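Local structure of beta-phenylalanine aminotransferase (Variovorax paradoxus, 4AO9) at residues 354-358 and 432-436; 376-380 and 418-423; 40-44 and 83-87. The protein probably catalyses the pyridoxal-5'-phosphate-dependent transfer of the amino group of beta-phenylalanine to a keto-acid acceptor. All coordinates share one frame; numbering follows the deposited sequence.

Interaction 1 (354-358 and 432-436)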
ATOM      1  N   LEU A 354     -27.751 -18.659   5.088  1.00 15.67           N
ATOM      2  CA  LEU A 354     -27.827 -18.499   3.643  1.00 14.66           C
ATOM      3  C   LEU A 354     -27.124 -19.637   2.902  1.00 14.35           C
ATOM      4  O   LEU A 354     -27.682 -20.206   1.955  1.00 14.16           O
ATOM      5  CB  LEU A 354     -27.270 -17.132   3.211  1.00 14.64           C
ATOM      6  CG  LEU A 354     -27.031 -16.867   1.721  1.00 14.83           C
ATOM      7  CD1 LEU A 354     -28.316 -17.002   0.894  1.00 15.36           C
ATOM      8  CD2 LEU A 354     -26.414 -15.492   1.504  1.00 14.33           C
ATOM      9  N   ARG A 355     -25.907 -19.973   3.330  1.00 13.81           N
ATOM     10  CA  ARG A 355     -25.148 -21.016   2.651  1.00 13.87           C
ATOM     11  C   ARG A 355     -25.878 -22.360   2.697  1.00 14.64           C
ATOM     12  O   ARG A 355     -25.902 -23.091   1.707  1.00 14.78           O
ATOM     13  CB  ARG A 355     -23.717 -21.145   3.195  1.00 13.62           C
ATOM     14  CG  ARG A 355     -22.793 -21.835   2.200  1.00 14.34           C
ATOM     15  CD  ARG A 355     -21.347 -21.981   2.704  1.00 15.31           C
ATOM     16  NE  ARG A 355     -21.206 -23.057   3.686  1.00 16.00           N
ATOM     17  CZ  ARG A 355     -21.097 -22.870   4.997  1.00 16.83           C
ATOM     18  NH1 ARG A 355     -21.100 -21.645   5.518  1.00 15.36           N
ATOM     19  NH2 ARG A 355     -20.983 -23.918   5.795  1.00 19.17           N
ATOM     20  N   ALA A 356     -26.473 -22.665   3.845  1.00 15.44           N
ATOM     21  CA  ALA A 356     -27.236 -23.903   3.997  1.00 16.08           C
ATOM     22  C   ALA A 356     -28.461 -23.910   3.080  1.00 16.18           C
ATOM     23  O   ALA A 356     -28.740 -24.929   2.439  1.00 16.80           O
ATOM     24  CB  ALA A 356     -27.633 -24.121   5.445  1.00 16.68           C
ATOM     25  N   ARG A 357     -29.171 -22.783   3.004  1.00 15.81           N
ATOM     26  CA  ARG A 357     -30.320 -22.660   2.100  1.00 16.05           C
ATOM     27  C   ARG A 357     -29.898 -22.902   0.655  1.00 15.74           C
ATOM     28  O   ARG A 357     -30.559 -23.632  -0.079  1.00 16.87           O
ATOM     29  CB  ARG A 357     -30.991 -21.292   2.220  1.00 16.36           C
ATOM     30  CG  ARG A 357     -31.884 -21.113   3.441  1.00 18.39           C
ATOM     31  CD  ARG A 357     -32.303 -19.656   3.583  1.00 19.42           C
ATOM     32  NE  ARG A 357     -33.244 -19.225   2.553  1.00 20.74           N
ATOM     33  CZ  ARG A 357     -33.657 -17.971   2.383  1.00 20.87           C
ATOM     34  NH1 ARG A 357     -33.197 -16.995   3.162  1.00 20.85           N
ATOM     35  NH2 ARG A 357     -34.527 -17.684   1.424  1.00 22.01           N
ATOM     36  N   LEU A 358     -28.786 -22.296   0.248  1.00 14.65           N
ATOM     37  CA  LEU A 358     -28.314 -22.443  -1.120  1.00 14.01           C
ATOM     38  C   LEU A 358     -27.877 -23.865  -1.441  1.00 14.28           C
ATOM     39  O   LEU A 358     -28.192 -24.380  -2.512  1.00 14.57           O
ATOM     40  CB  LEU A 358     -27.167 -21.471  -1.392  1.00 13.53           C
ATOM     41  CG  LEU A 358     -27.537 -19.993  -1.414  1.00 13.14           C
ATOM     42  CD1 LEU A 358     -26.261 -19.159  -1.333  1.00 11.76           C
ATOM     43  CD2 LEU A 358     -28.356 -19.645  -2.658  1.00 13.79           C
ATOM     44  N   ILE A 432     -31.368 -10.962   0.986  1.00 16.80           N
ATOM     45  CA  ILE A 432     -30.847 -12.324   1.013  1.00 16.88           C
ATOM     46  C   ILE A 432     -31.856 -13.299   0.375  1.00 17.23           C
ATOM     47  O   ILE A 432     -31.475 -14.168  -0.408  1.00 16.30           O
ATOM     48  CB  ILE A 432     -30.401 -12.723   2.433  1.00 17.16           C
ATOM     49  CG1 ILE A 432     -29.153 -11.894   2.819  1.00 18.39           C
ATOM     50  CG2 ILE A 432     -30.138 -14.221   2.511  1.00 17.42           C
ATOM     51  CD1 ILE A 432     -28.688 -12.058   4.258  1.00 20.10           C
ATOM     52  N   ASP A 433     -33.143 -13.109   0.668  1.00 18.06           N
ATOM     53  CA  ASP A 433     -34.194 -13.907   0.029  1.00 18.96           C
ATOM     54  C   ASP A 433     -34.129 -13.783  -1.489  1.00 18.61           C
ATOM     55  O   ASP A 433     -34.311 -14.772  -2.202  1.00 18.62           O
ATOM     56  CB  ASP A 433     -35.588 -13.475   0.506  1.00 19.42           C
ATOM     57  CG  ASP A 433     -35.908 -13.941   1.913  1.00 21.14           C
ATOM     58  OD1 ASP A 433     -35.279 -14.905   2.400  1.00 22.87           O
ATOM     59  OD2 ASP A 433     -36.815 -13.339   2.538  1.00 23.23           O
ATOM     60  N   ARG A 434     -33.863 -12.570  -1.976  1.00 18.15           N
ATOM     61  CA  ARG A 434     -33.752 -12.328  -3.413  1.00 18.68           C
ATOM     62  C   ARG A 434     -32.564 -13.056  -4.029  1.00 17.72           C
ATOM     63  O   ARG A 434     -32.668 -13.542  -5.153  1.00 17.52           O
ATOM     64  CB  ARG A 434     -33.702 -10.831  -3.740  1.00 19.12           C
ATOM     65  CG  ARG A 434     -35.049 -10.139  -3.555  1.00 23.02           C
ATOM     66  CD  ARG A 434     -35.179  -8.875  -4.400  1.00 27.97           C
ATOM     67  NE  ARG A 434     -34.131  -7.907  -4.092  1.00 31.20           N
ATOM     68  CZ  ARG A 434     -34.110  -7.136  -3.006  1.00 33.50           C
ATOM     69  NH1 ARG A 434     -35.085  -7.204  -2.101  1.00 33.99           N
ATOM     70  NH2 ARG A 434     -33.098  -6.297  -2.823  1.00 33.64           N
ATOM     71  N   TYR A 435     -31.440 -13.130  -3.306  1.00 16.60           N
ATOM     72  CA  TYR A 435     -30.305 -13.914  -3.785  1.00 15.77           C
ATOM     73  C   TYR A 435     -30.685 -15.389  -3.973  1.00 15.87           C
ATOM     74  O   TYR A 435     -30.425 -15.970  -5.031  1.00 15.48           O
ATOM     75  CB  TYR A 435     -29.043 -13.748  -2.903  1.00 15.03           C
ATOM     76  CG  TYR A 435     -27.829 -14.370  -3.574  1.00 14.17           C
ATOM     77  CD1 TYR A 435     -27.549 -15.729  -3.418  1.00 14.01           C
ATOM     78  CD2 TYR A 435     -26.986 -13.617  -4.399  1.00 13.32           C
ATOM     79  CE1 TYR A 435     -26.474 -16.323  -4.056  1.00 13.08           C
ATOM     80  CE2 TYR A 435     -25.894 -14.211  -5.047  1.00 12.51           C
ATOM     81  CZ  TYR A 435     -25.649 -15.565  -4.862  1.00 11.72           C
ATOM     82  OH  TYR A 435     -24.610 -16.189  -5.496  1.00 13.16           O
ATOM     83  N   VAL A 436     -31.318 -15.970  -2.956  1.00 15.70           N
ATOM     84  CA  VAL A 436     -31.738 -17.377  -3.005  1.00 15.86           C
ATOM     85  C   VAL A 436     -32.712 -17.605  -4.165  1.00 16.06           C
ATOM     86  O   VAL A 436     -32.563 -18.557  -4.927  1.00 16.16           O
ATOM     87  CB  VAL A 436     -32.366 -17.834  -1.671  1.00 16.38           C
ATOM     88  CG1 VAL A 436     -32.865 -19.274  -1.767  1.00 16.66           C
ATOM     89  CG2 VAL A 436     -31.351 -17.717  -0.550  1.00 15.55           C
TER
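Leu-354 turns its CG away from the backbone N (chi1 169°), and Arg-357 bends at its third torsion (chi3 70°); the first sends a leucine methyl and the second a guanidinium across to helix 429-445. The two helices, 341-365 and 429-445, pack nearly parallel in the C-terminal part of this class-III aminotransferase, their local axes 10.7 Å apart and crossing at -23°. Nearer the sheet the seam is apolar. CD1 of Leu-354 lies 3.7 Å from CG2 of Ile-432. The same Leu-354 CD1 is pressed more tightly than usual, at 3.4 Å, against Val-436 CG2. Farther along, the Leu-358 and Tyr-435 side chains cross at about a right angle, with CD1 of Leu-358 3.9 Å from CE1 of Tyr-435. Phe-371 of strand 370-374 touches both Leu-358 and Tyr-435, while Met-378 of strand 377-381 backs Leu-354 and Leu-358. Toward solvent a salt bridge closes the seam. The bent Arg-357 lays one guanidinium face over Val-436, whose CG2 sits 3.6 Å above the plane, over its centre. The methyl thus covers the flat group while NH1 and NH2 stay turned to Asp-433. The grip is end-on but converges on a single oxygen lying near the guanidinium plane: NH1 and NH2 of Arg-357 each stand 3.0 Å from OD1 of Asp-433.

Interaction 2 (376-380 and 418-423)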
ATOM      1  N   SER A 376     -20.102 -15.342   6.834  1.00 13.48           N
ATOM      2  CA  SER A 376     -20.603 -14.320   5.909  1.00 13.12           C
ATOM      3  C   SER A 376     -19.907 -14.309   4.539  1.00 12.56           C
ATOM      4  O   SER A 376     -20.166 -13.425   3.716  1.00 12.62           O
ATOM      5  CB  SER A 376     -20.512 -12.940   6.565  1.00 13.14           C
ATOM      6  OG  SER A 376     -19.171 -12.677   6.967  1.00 13.69           O
ATOM      7  N   LEU A 377     -19.047 -15.302   4.301  1.00 11.51           N
ATOM      8  CA  LEU A 377     -18.299 -15.428   3.045  1.00 11.39           C
ATOM      9  C   LEU A 377     -18.545 -16.786   2.409  1.00 10.80           C
ATOM     10  O   LEU A 377     -18.377 -17.821   3.053  1.00 11.07           O
ATOM     11  CB  LEU A 377     -16.801 -15.261   3.292  1.00 11.32           C
ATOM     12  CG  LEU A 377     -16.351 -13.995   4.033  1.00 12.06           C
ATOM     13  CD1 LEU A 377     -14.834 -14.036   4.241  1.00 12.36           C
ATOM     14  CD2 LEU A 377     -16.787 -12.753   3.275  1.00 13.20           C
ATOM     15  N   MET A 378     -18.950 -16.792   1.143  1.00 11.12           N
ATOM     16  CA  MET A 378     -19.140 -18.061   0.432  1.00 11.18           C
ATOM     17  C   MET A 378     -18.838 -17.903  -1.051  1.00 11.15           C
ATOM     18  O   MET A 378     -18.696 -16.786  -1.541  1.00 10.95           O
ATOM     19  CB  MET A 378     -20.560 -18.612   0.654  1.00 11.37           C
ATOM     20  CG  MET A 378     -21.646 -17.684   0.163  1.00 11.66           C
ATOM     21  SD  MET A 378     -23.274 -18.012   0.867  1.00 13.69           S
ATOM     22  CE  MET A 378     -23.113 -17.197   2.452  1.00 13.96           C
ATOM     23  N   ASN A 379     -18.748 -19.013  -1.771  1.00 11.57           N
ATOM     24  CA  ASN A 379     -18.406 -18.977  -3.190  1.00 11.47           C
ATOM     25  C   ASN A 379     -19.136 -20.079  -3.943  1.00 11.51           C
ATOM     26  O   ASN A 379     -19.106 -21.239  -3.517  1.00 11.62           O
ATOM     27  CB  ASN A 379     -16.883 -19.140  -3.356  1.00 11.35           C
ATOM     28  CG  ASN A 379     -16.317 -18.429  -4.590  1.00 12.38           C
ATOM     29  OD1 ASN A 379     -15.450 -17.557  -4.461  1.00 13.50           O
ATOM     30  ND2 ASN A 379     -16.777 -18.806  -5.784  1.00 11.58           N
ATOM     31  N   ALA A 380     -19.775 -19.708  -5.054  1.00 11.65           N
ATOM     32  CA  ALA A 380     -20.430 -20.664  -5.950  1.00 12.72           C
ATOM     33  C   ALA A 380     -19.373 -21.467  -6.700  1.00 13.62           C
ATOM     34  O   ALA A 380     -18.372 -20.908  -7.162  1.00 14.23           O
ATOM     35  CB  ALA A 380     -21.324 -19.928  -6.934  1.00 12.69           C
ATOM     36  N   ARG A 418     -16.187 -14.253 -10.165  1.00 11.98           N
ATOM     37  CA  ARG A 418     -15.689 -15.539  -9.673  1.00 11.60           C
ATOM     38  C   ARG A 418     -16.683 -16.302  -8.788  1.00 11.98           C
ATOM     39  O   ARG A 418     -16.377 -17.406  -8.366  1.00 12.85           O
ATOM     40  CB  ARG A 418     -14.310 -15.400  -8.996  1.00 11.69           C
ATOM     41  CG  ARG A 418     -14.299 -14.790  -7.599  1.00 13.64           C
ATOM     42  CD  ARG A 418     -12.859 -14.449  -7.175  1.00 15.34           C
ATOM     43  NE  ARG A 418     -12.774 -14.126  -5.750  1.00 15.58           N
ATOM     44  CZ  ARG A 418     -11.809 -13.399  -5.192  1.00 16.41           C
ATOM     45  NH1 ARG A 418     -10.824 -12.888  -5.936  1.00 16.79           N
ATOM     46  NH2 ARG A 418     -11.833 -13.166  -3.888  1.00 17.75           N
ATOM     47  N   GLY A 419     -17.853 -15.718  -8.522  1.00 11.25           N
ATOM     48  CA  GLY A 419     -18.893 -16.389  -7.735  1.00 11.58           C
ATOM     49  C   GLY A 419     -18.767 -16.189  -6.232  1.00 10.80           C
ATOM     50  O   GLY A 419     -19.456 -16.843  -5.455  1.00 11.39           O
ATOM     51  N   PHE A 420     -17.867 -15.294  -5.830  1.00 10.88           N
ATOM     52  CA  PHE A 420     -17.642 -14.924  -4.428  1.00 11.03           C
ATOM     53  C   PHE A 420     -18.789 -14.052  -3.918  1.00 11.39           C
ATOM     54  O   PHE A 420     -19.088 -13.016  -4.510  1.00 11.44           O
ATOM     55  CB  PHE A 420     -16.307 -14.165  -4.358  1.00 11.08           C
ATOM     56  CG  PHE A 420     -15.813 -13.821  -2.970  1.00 10.80           C
ATOM     57  CD1 PHE A 420     -16.104 -14.602  -1.846  1.00 10.80           C
ATOM     58  CD2 PHE A 420     -14.975 -12.714  -2.809  1.00 11.45           C
ATOM     59  CE1 PHE A 420     -15.572 -14.256  -0.578  1.00 10.71           C
ATOM     60  CE2 PHE A 420     -14.430 -12.380  -1.559  1.00 11.37           C
ATOM     61  CZ  PHE A 420     -14.733 -13.151  -0.438  1.00 11.22           C
ATOM     62  N   VAL A 421     -19.439 -14.506  -2.846  1.00 11.78           N
ATOM     63  CA  VAL A 421     -20.568 -13.826  -2.226  1.00 12.26           C
ATOM     64  C   VAL A 421     -20.154 -13.337  -0.849  1.00 12.08           C
ATOM     65  O   VAL A 421     -19.614 -14.102  -0.049  1.00 12.62           O
ATOM     66  CB  VAL A 421     -21.770 -14.789  -2.091  1.00 12.67           C
ATOM     67  CG1 VAL A 421     -22.900 -14.168  -1.261  1.00 14.39           C
ATOM     68  CG2 VAL A 421     -22.266 -15.190  -3.467  1.00 13.61           C
ATOM     69  N   VAL A 422     -20.404 -12.056  -0.581  1.00 11.57           N
ATOM     70  CA  VAL A 422     -19.909 -11.408   0.631  1.00 11.59           C
ATOM     71  C   VAL A 422     -21.050 -10.634   1.269  1.00 11.20           C
ATOM     72  O   VAL A 422     -21.586  -9.715   0.649  1.00 12.16           O
ATOM     73  CB  VAL A 422     -18.767 -10.403   0.287  1.00 10.97           C
ATOM     74  CG1 VAL A 422     -18.288  -9.642   1.523  1.00 12.41           C
ATOM     75  CG2 VAL A 422     -17.586 -11.104  -0.393  1.00 12.96           C
ATOM     76  N   LEU A 423     -21.418 -10.995   2.494  1.00 12.00           N
ATOM     77  CA  LEU A 423     -22.436 -10.233   3.212  1.00 12.40           C
ATOM     78  C   LEU A 423     -21.833  -8.975   3.821  1.00 11.84           C
ATOM     79  O   LEU A 423     -20.663  -8.954   4.238  1.00 12.20           O
ATOM     80  CB  LEU A 423     -23.108 -11.093   4.294  1.00 13.81           C
ATOM     81  CG  LEU A 423     -24.317 -11.961   3.907  1.00 17.93           C
ATOM     82  CD1 LEU A 423     -24.381 -12.423   2.430  1.00 19.07           C
ATOM     83  CD2 LEU A 423     -24.490 -13.112   4.870  1.00 18.44           C
TER
HETATM   84  O   HOH W   1     -13.497 -15.953  -3.525  1.00 15.02           O
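Asn-379 meets Phe-420 as a non-hydrogen-bonded pair where strands 377-381 and 420-422 run antiparallel in a three-stranded sheet of the class-III aminotransferase fold. From CB, 4.0 Å from the carbonyl O of Gly-419, the asparagine side chain passes with its CG over the Gly-419 peptide and then divides. OD1 lies 3.4 Å from CA of Phe-420 and is hydrogen-bonded to a water that also accepts from NE of Arg-418. Amide and ring planes are nearly parallel (11° apart), although the two side chains cross at about a right angle. ND2 turns back to its own strand and bonds the O of Ala-380 at 3.0 Å; a further bond to the O of Arg-418 is less certain. An alanine at Asn-379 is likely to leave that water without its hold on the strand and the turn at Arg-418 and Gly-419 less firmly tied. Met-378 and Val-421 form the hydrogen-bonded pair, with Val-421 N to Met-378 O at 2.7 Å; Met-378 packs on Leu-354 and Arg-355 of helix 341-365, Val-421 against Tyr-435 of helix 429-445. On the other face Leu-377 touches Met-263 of the pyridoxal-5'-phosphate pocket, and the Arg-418 side chain is about 6 Å from the cofactor. CG of Phe-420, opposite its backbone N (chi1 -174°), lays the ring beside Val-422, whose CG2 stands 3.5 Å above one ring face, the water over the other.

Interaction 3 (40-44 and 83-87)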
ATOM      1  N   ALA A  40     -27.634  -3.207 -22.952  1.00 16.02           N
ATOM      2  CA  ALA A  40     -28.250  -2.588 -21.783  1.00 15.49           C
ATOM      3  C   ALA A  40     -27.340  -1.589 -21.077  1.00 14.78           C
ATOM      4  O   ALA A  40     -27.817  -0.810 -20.251  1.00 14.51           O
ATOM      5  CB  ALA A  40     -28.693  -3.664 -20.799  1.00 16.32           C
ATOM      6  N   ASN A  41     -26.050  -1.600 -21.417  1.00 13.88           N
ATOM      7  CA  ASN A  41     -25.055  -0.785 -20.701  1.00 13.42           C
ATOM      8  C   ASN A  41     -24.168   0.092 -21.599  1.00 13.28           C
ATOM      9  O   ASN A  41     -22.931   0.042 -21.516  1.00 13.86           O
ATOM     10  CB  ASN A  41     -24.234  -1.683 -19.771  1.00 13.02           C
ATOM     11  CG  ASN A  41     -25.071  -2.251 -18.658  1.00 12.90           C
ATOM     12  OD1 ASN A  41     -25.433  -1.538 -17.725  1.00 13.20           O
ATOM     13  ND2 ASN A  41     -25.443  -3.523 -18.778  1.00 13.93           N
ATOM     14  N   PRO A  42     -24.797   0.939 -22.444  1.00 13.44           N
ATOM     15  CA  PRO A  42     -23.973   1.750 -23.348  1.00 13.03           C
ATOM     16  C   PRO A  42     -23.080   2.791 -22.671  1.00 13.23           C
ATOM     17  O   PRO A  42     -21.982   3.078 -23.170  1.00 13.26           O
ATOM     18  CB  PRO A  42     -25.010   2.446 -24.246  1.00 13.73           C
ATOM     19  CG  PRO A  42     -26.290   2.379 -23.494  1.00 13.79           C
ATOM     20  CD  PRO A  42     -26.241   1.110 -22.719  1.00 13.94           C
ATOM     21  N   ALA A  43     -23.538   3.360 -21.561  1.00 12.35           N
ATOM     22  CA  ALA A  43     -22.732   4.335 -20.841  1.00 12.25           C
ATOM     23  C   ALA A  43     -21.489   3.654 -20.252  1.00 12.11           C
ATOM     24  O   ALA A  43     -20.385   4.207 -20.331  1.00 12.52           O
ATOM     25  CB  ALA A  43     -23.541   5.033 -19.766  1.00 12.36           C
ATOM     26  N   SER A  44     -21.649   2.454 -19.698  1.00 12.23           N
ATOM     27  CA  SER A  44     -20.472   1.720 -19.217  1.00 12.09           C
ATOM     28  C   SER A  44     -19.532   1.356 -20.356  1.00 12.19           C
ATOM     29  O   SER A  44     -18.309   1.384 -20.192  1.00 12.22           O
ATOM     30  CB  SER A  44     -20.850   0.484 -18.402  1.00 12.09           C
ATOM     31  OG  SER A  44     -21.186   0.851 -17.072  1.00 11.66           O
ATOM     32  N   ASP A  83     -25.022   1.418 -11.451  1.00 11.39           N
ATOM     33  CA  ASP A  83     -24.054   1.566 -12.538  1.00 11.68           C
ATOM     34  C   ASP A  83     -24.252   2.857 -13.355  1.00 12.14           C
ATOM     35  O   ASP A  83     -25.180   3.638 -13.104  1.00 12.53           O
ATOM     36  CB  ASP A  83     -24.003   0.298 -13.419  1.00 11.80           C
ATOM     37  CG  ASP A  83     -25.285   0.050 -14.199  1.00 12.21           C
ATOM     38  OD1 ASP A  83     -26.049   1.016 -14.450  1.00 12.85           O
ATOM     39  OD2 ASP A  83     -25.518  -1.108 -14.600  1.00 11.95           O
ATOM     40  N   ALA A  84     -23.372   3.064 -14.330  1.00 12.49           N
ATOM     41  CA  ALA A  84     -23.386   4.277 -15.145  1.00 12.84           C
ATOM     42  C   ALA A  84     -24.654   4.419 -15.992  1.00 13.19           C
ATOM     43  O   ALA A  84     -25.007   5.524 -16.402  1.00 13.85           O
ATOM     44  CB  ALA A  84     -22.146   4.330 -16.020  1.00 12.61           C
ATOM     45  N   ASP A  85     -25.337   3.305 -16.230  1.00 13.54           N
ATOM     46  CA  ASP A  85     -26.597   3.322 -16.977  1.00 13.46           C
ATOM     47  C   ASP A  85     -27.836   3.352 -16.080  1.00 13.93           C
ATOM     48  O   ASP A  85     -28.968   3.281 -16.562  1.00 15.07           O
ATOM     49  CB  ASP A  85     -26.630   2.147 -17.950  1.00 13.69           C
ATOM     50  CG  ASP A  85     -25.645   2.330 -19.079  1.00 14.02           C
ATOM     51  OD1 ASP A  85     -26.022   2.966 -20.093  1.00 15.30           O
ATOM     52  OD2 ASP A  85     -24.490   1.879 -18.934  1.00 13.52           O
ATOM     53  N   GLY A  86     -27.613   3.487 -14.776  1.00 13.99           N
ATOM     54  CA  GLY A  86     -28.691   3.696 -13.823  1.00 14.18           C
ATOM     55  C   GLY A  86     -29.341   2.465 -13.239  1.00 14.33           C
ATOM     56  O   GLY A  86     -30.317   2.584 -12.496  1.00 15.32           O
ATOM     57  N   HIS A  87     -28.816   1.280 -13.555  1.00 13.79           N
ATOM     58  CA  HIS A  87     -29.321   0.053 -12.944  1.00 13.94           C
ATOM     59  C   HIS A  87     -28.974   0.029 -11.470  1.00 13.41           C
ATOM     60  O   HIS A  87     -27.833   0.332 -11.088  1.00 13.55           O
ATOM     61  CB  HIS A  87     -28.714  -1.187 -13.596  1.00 14.12           C
ATOM     62  CG  HIS A  87     -28.942  -1.276 -15.069  1.00 15.26           C
ATOM     63  ND1 HIS A  87     -27.913  -1.226 -15.980  1.00 14.42           N
ATOM     64  CD2 HIS A  87     -30.078  -1.423 -15.793  1.00 18.19           C
ATOM     65  CE1 HIS A  87     -28.400  -1.331 -17.203  1.00 17.76           C
ATOM     66  NE2 HIS A  87     -29.713  -1.450 -17.117  1.00 20.61           N
TER
HETATM   67  O   HOH W   2     -23.783   0.524 -16.781  1.00  8.64           O
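OD2 of Asp-85 is gripped by the backbone N of Ser-44 at 3.0 Å and by a water at 2.6 Å, while its twin OD1 takes the N of Ala-43 at 2.9 Å through its syn lone pair. One carboxylate thereby accepts from two N-H groups in the first turn of helix 42-51. CG of Asp-85 lies anti to the carbonyl carbon (chi1 -70°), which swings the carboxylate to the helix start, where its negative charge is probably favourable. Asn-41, in the N-cap position, makes no capping bond; its ND2 is hydrogen-bonded to the O of Phe-37. The water donates to OD1 of Asn-41 at 2.8 Å and accepts from OG of Ser-44, whose hydroxyl also bonds the N of Thr-72. Beneath this carboxylate a type I turn runs from Asp-83 to Gly-86. Asp-83 braces it: OD1 accepts from the N of His-87, and OD2, also hydrogen-bonded to the OH of Tyr-89, takes ND1 of His-87 at 2.8 Å through its syn lone pair. The imidazole presents its edge to segment 40-44, with CE1 of His-87 3.1 Å from the O of Ala-40. CB of Ala-43 rests on CB of Ala-84 at 4.1 Å. The contact seats the start of helix 42-51, just after helix 23-40, on the hairpin turn between strands 80-83 and 88-91, beside Thr-72 at the start of neighbouring strand 72-77.

Interaction 3 closes first along the chain; interaction 1 opens much later and encloses interaction 2, because 354-358 precedes strand 377-381 and strand 420-422 leads on to helix 429-445. The last two touch, their centres 11 Å apart, because the helices of interaction 1 lie on the Met-378 and Val-421 face of the strands of interaction 2: Tyr-435 OH reaches Val-421 CG2 at 3.3 Å. Interaction 3 lies apart, its centre 27 Å from that of interaction 1 and 24 Å from that of interaction 2, where helix 42-51 meets the turn between two strands of a separate four-stranded sheet. Phe-92, just beyond strand 88-91, meets Tyr-435 and bonds to the backbone of Val-422, joining the regions.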